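Local coordinates for protein putative transcriptional regulator (Streptomyces coelicolor, PDB 2HXI) that is a putative TetR-family regulator that probably binds DNA at cis-regulatory sites to control transcription, at residues Leu161-Glu172 with Arg219-His230. Sequence-based numbering, arbitrary orientation.
Sequences LVILISSLITAE and RGAAFEEILAAH
Two donors grip Leu168 O: Glu172 N, its own helical partner, and a water at 2.9 Å that in turn accepts from Arg219 NH2, joining the two helices. Segments 161-172 and 219-230, on helices 154-173 and 219-237, run antiparallel (170°) in the TetR-like C-terminal domain, and both touch the second subunit, consistent with the helical dimer interface of this family. A second water donates to Arg219 O and, weakly, to Glu172 OE1. Glu172 and Arg219 form no direct salt bridge; their aliphatic parts slide past each other in opposite directions, Glu172 CG lying 3.8 Å from Arg219 CB. Arginine suits this place because its methylenes pack while NH1 donates to Leu215 O of its own chain and to Gly124 O of the second subunit. The Glu172 carboxylate pairs with Arg110 of helix 98-113; with an alanine here, Arg110 would be likely to lose its charged mate and the Arg219 methylenes their cover. Beyond this polar end the filling is apolar. Phe223 CG, anti to N (chi1 -177°) and beside the carbonyl carbon, carries the flat ring across to the first helix, its edge at CD1 3.9 Å from Leu168 CB. Branched Ile226 suits the next layer: its CG2 meets both Leu164 CD1 and Leu168 CD1 at 3.8 Å. Forked leucine ends fill the buried seam round His230, Leu164 CD2 lying 3.5 Å from His230 CG and Leu161 CD1 3.8 Å from His230 CD2.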
loop_
_atom_site.group_PDB
_atom_site.type_symbol
_atom_site.label_atom_id
_atom_site.label_comp_id
_atom_site.label_asym_id
_atom_site.label_seq_id
_atom_site.Cartn_x
_atom_site.Cartn_y
_atom_site.Cartn_z
ATOM N N LEU B 161 1.698 7.593 -10.336
ATOM C CA LEU B 161 2.935 7.769 -9.589
ATOM C C LEU B 161 2.606 7.950 -8.107
ATOM O O LEU B 161 3.233 7.364 -7.246
ATOM C CB LEU B 161 3.659 8.981 -10.161
ATOM C CG LEU B 161 4.933 9.277 -9.369
ATOM C CD1 LEU B 161 5.946 8.133 -9.196
ATOM C CD2 LEU B 161 5.668 10.530 -9.935
ATOM N N VAL B 162 1.652 8.792 -7.804
ATOM C CA VAL B 162 1.272 9.045 -6.389
ATOM C C VAL B 162 0.534 7.895 -5.773
ATOM O O VAL B 162 0.757 7.616 -4.626
ATOM C CB VAL B 162 0.509 10.380 -6.232
ATOM C CG1 VAL B 162 -0.019 10.591 -4.801
ATOM C CG2 VAL B 162 1.481 11.521 -6.649
ATOM N N ILE B 163 -0.330 7.228 -6.529
ATOM C CA ILE B 163 -0.875 5.938 -6.038
ATOM C C ILE B 163 0.283 4.975 -5.651
ATOM O O ILE B 163 0.249 4.346 -4.615
ATOM C CB ILE B 163 -1.734 5.277 -7.073
ATOM C CG1 ILE B 163 -3.123 5.973 -7.103
ATOM C CG2 ILE B 163 -1.918 3.777 -6.729
ATOM C CD1 ILE B 163 -4.037 5.639 -8.262
ATOM N N LEU B 164 1.274 4.844 -6.517
ATOM C CA LEU B 164 2.408 3.942 -6.175
ATOM C C LEU B 164 3.092 4.361 -4.854
ATOM O O LEU B 164 3.234 3.539 -3.939
ATOM C CB LEU B 164 3.405 3.940 -7.320
ATOM C CG LEU B 164 4.642 3.106 -7.138
ATOM C CD1 LEU B 164 4.452 1.628 -6.744
ATOM C CD2 LEU B 164 5.568 3.176 -8.318
ATOM N N ILE B 165 3.525 5.599 -4.788
ATOM C CA ILE B 165 4.295 6.117 -3.622
ATOM C C ILE B 165 3.483 5.975 -2.326
ATOM O O ILE B 165 3.960 5.438 -1.296
ATOM C CB ILE B 165 4.686 7.594 -3.825
ATOM C CG1 ILE B 165 5.713 7.687 -4.943
ATOM C CG2 ILE B 165 5.316 8.170 -2.524
ATOM C CD1 ILE B 165 5.967 9.102 -5.459
ATOM N N SER B 166 2.265 6.488 -2.372
ATOM C CA SER B 166 1.341 6.377 -1.230
ATOM C C SER B 166 1.028 4.964 -0.810
ATOM O O SER B 166 1.037 4.643 0.389
ATOM C CB SER B 166 0.096 7.236 -1.489
ATOM O OG SER B 166 -0.760 6.655 -2.464
ATOM N N SER B 167 0.820 4.086 -1.778
ATOM C CA SER B 167 0.489 2.690 -1.480
ATOM C C SER B 167 1.644 2.056 -0.761
ATOM O O SER B 167 1.411 1.332 0.205
ATOM C CB SER B 167 0.225 1.882 -2.733
ATOM O OG SER B 167 -1.066 2.268 -3.279
ATOM N N LEU B 168 2.873 2.321 -1.219
ATOM C CA LEU B 168 4.064 1.715 -0.606
ATOM C C LEU B 168 4.263 2.248 0.818
ATOM O O LEU B 168 4.615 1.483 1.760
ATOM C CB LEU B 168 5.301 2.012 -1.433
ATOM C CG LEU B 168 5.380 1.275 -2.788
ATOM C CD1 LEU B 168 6.472 1.857 -3.685
ATOM C CD2 LEU B 168 5.482 -0.302 -2.577
ATOM N N ILE B 169 4.000 3.542 0.983
ATOM C CA ILE B 169 4.165 4.198 2.306
ATOM C C ILE B 169 3.107 3.676 3.282
ATOM O O ILE B 169 3.459 3.321 4.408
ATOM C CB ILE B 169 4.160 5.755 2.184
ATOM C CG1 ILE B 169 5.440 6.236 1.477
ATOM C CG2 ILE B 169 4.084 6.385 3.630
ATOM C CD1 ILE B 169 5.446 7.780 1.065
ATOM N N THR B 170 1.842 3.583 2.874
ATOM C CA THR B 170 0.824 3.065 3.783
ATOM C C THR B 170 1.089 1.598 4.183
ATOM O O THR B 170 0.952 1.224 5.361
ATOM C CB THR B 170 -0.604 3.311 3.298
ATOM O OG1 THR B 170 -0.878 2.559 2.140
ATOM C CG2 THR B 170 -0.812 4.731 2.896
ATOM N N ALA B 171 1.511 0.775 3.214
ATOM C CA ALA B 171 1.768 -0.624 3.505
ATOM C C ALA B 171 2.910 -0.827 4.472
ATOM O O ALA B 171 2.844 -1.718 5.327
ATOM C CB ALA B 171 2.009 -1.419 2.202
ATOM N N GLU B 172 3.953 -0.022 4.358
ATOM C CA GLU B 172 5.132 -0.208 5.176
ATOM C C GLU B 172 4.865 0.071 6.667
ATOM O O GLU B 172 5.479 -0.574 7.551
ATOM C CB GLU B 172 6.288 0.631 4.636
ATOM C CG GLU B 172 7.552 0.547 5.463
ATOM C CD GLU B 172 8.660 1.362 4.868
ATOM O OE1 GLU B 172 8.440 1.937 3.784
ATOM O OE2 GLU B 172 9.765 1.388 5.452
ATOM N N ARG B 219 12.281 -3.048 3.654
ATOM C CA ARG B 219 11.245 -2.228 2.962
ATOM C C ARG B 219 11.797 -0.948 2.358
ATOM O O ARG B 219 11.253 -0.487 1.333
ATOM C CB ARG B 219 10.056 -1.854 3.866
ATOM C CG ARG B 219 9.176 -2.952 4.378
ATOM C CD ARG B 219 8.560 -3.830 3.296
ATOM N NE ARG B 219 7.344 -3.290 2.713
ATOM C CZ ARG B 219 6.156 -3.943 2.627
ATOM N NH1 ARG B 219 5.948 -5.142 3.102
ATOM N NH2 ARG B 219 5.120 -3.313 2.064
ATOM N N GLY B 220 12.845 -0.337 2.979
ATOM C CA GLY B 220 13.481 0.865 2.405
ATOM C C GLY B 220 14.147 0.674 1.052
ATOM O O GLY B 220 13.987 1.475 0.095
ATOM N N ALA B 221 14.857 -0.431 0.928
ATOM C CA ALA B 221 15.473 -0.766 -0.360
ATOM C C ALA B 221 14.412 -1.100 -1.404
ATOM O O ALA B 221 14.545 -0.698 -2.605
ATOM C CB ALA B 221 16.488 -1.986 -0.196
ATOM N N ALA B 222 13.408 -1.883 -0.978
ATOM C CA ALA B 222 12.307 -2.271 -1.891
ATOM C C ALA B 222 11.640 -0.968 -2.383
ATOM O O ALA B 222 11.459 -0.820 -3.592
ATOM C CB ALA B 222 11.296 -3.120 -1.217
ATOM N N PHE B 223 11.329 -0.030 -1.465
ATOM C CA PHE B 223 10.748 1.283 -1.894
ATOM C C PHE B 223 11.563 1.930 -3.029
ATOM O O PHE B 223 11.044 2.292 -4.087
ATOM C CB PHE B 223 10.747 2.262 -0.718
ATOM C CG PHE B 223 10.091 3.620 -1.061
ATOM C CD1 PHE B 223 8.711 3.744 -0.941
ATOM C CD2 PHE B 223 10.876 4.722 -1.372
ATOM C CE1 PHE B 223 8.084 4.969 -1.197
ATOM C CE2 PHE B 223 10.276 5.930 -1.589
ATOM C CZ PHE B 223 8.875 6.038 -1.510
ATOM N N GLU B 224 12.856 2.106 -2.800
ATOM C CA GLU B 224 13.693 2.747 -3.771
ATOM C C GLU B 224 13.771 2.018 -5.120
ATOM O O GLU B 224 13.742 2.645 -6.192
ATOM C CB GLU B 224 15.068 2.928 -3.147
ATOM C CG GLU B 224 14.992 4.018 -2.056
ATOM C CD GLU B 224 16.316 4.287 -1.392
ATOM O OE1 GLU B 224 17.323 4.404 -2.124
ATOM O OE2 GLU B 224 16.324 4.424 -0.137
ATOM N N GLU B 225 13.837 0.694 -5.085
ATOM C CA GLU B 225 13.971 -0.107 -6.311
ATOM C C GLU B 225 12.679 -0.158 -7.127
ATOM O O GLU B 225 12.684 -0.121 -8.376
ATOM C CB GLU B 225 14.471 -1.525 -5.979
ATOM C CG GLU B 225 15.933 -1.531 -5.513
ATOM C CD GLU B 225 16.353 -2.879 -4.917
ATOM O OE1 GLU B 225 15.830 -3.903 -5.361
ATOM O OE2 GLU B 225 17.234 -2.852 -3.995
ATOM N N ILE B 226 11.587 -0.187 -6.420
ATOM C CA ILE B 226 10.272 -0.209 -7.078
ATOM C C ILE B 226 10.028 1.178 -7.672
ATOM O O ILE B 226 9.511 1.328 -8.807
ATOM C CB ILE B 226 9.174 -0.618 -6.056
ATOM C CG1 ILE B 226 9.264 -2.117 -5.645
ATOM C CG2 ILE B 226 7.773 -0.284 -6.595
ATOM C CD1 ILE B 226 8.512 -2.418 -4.370
ATOM N N LEU B 227 10.367 2.211 -6.909
ATOM C CA LEU B 227 10.251 3.591 -7.439
ATOM C C LEU B 227 11.127 3.799 -8.665
ATOM O O LEU B 227 10.664 4.325 -9.692
ATOM C CB LEU B 227 10.632 4.587 -6.325
ATOM C CG LEU B 227 10.525 6.058 -6.747
ATOM C CD1 LEU B 227 9.084 6.447 -7.136
ATOM C CD2 LEU B 227 11.079 6.909 -5.599
ATOM N N ALA B 228 12.381 3.322 -8.607
ATOM C CA ALA B 228 13.317 3.551 -9.741
ATOM C C ALA B 228 12.786 2.824 -10.977
ATOM O O ALA B 228 12.853 3.367 -12.098
ATOM C CB ALA B 228 14.658 2.981 -9.367
ATOM N N ALA B 229 12.202 1.641 -10.769
ATOM C CA ALA B 229 11.635 0.860 -11.885
ATOM C C ALA B 229 10.530 1.720 -12.533
ATOM O O ALA B 229 10.353 1.801 -13.772
ATOM C CB ALA B 229 11.008 -0.422 -11.366
ATOM N N HIS B 230 9.716 2.323 -11.684
ATOM C CA HIS B 230 8.583 3.087 -12.210
ATOM C C HIS B 230 9.072 4.328 -13.003
ATOM O O HIS B 230 8.575 4.637 -14.083
ATOM C CB HIS B 230 7.658 3.527 -11.088
ATOM C CG HIS B 230 6.351 4.069 -11.599
ATOM N ND1 HIS B 230 5.339 3.241 -12.031
ATOM C CD2 HIS B 230 5.917 5.349 -11.827
ATOM C CE1 HIS B 230 4.311 3.984 -12.431
ATOM N NE2 HIS B 230 4.659 5.260 -12.373
HETATM O O HOH W 1 5.900 -1.072 1.165
HETATM O O HOH W 2 8.303 0.094 0.962
#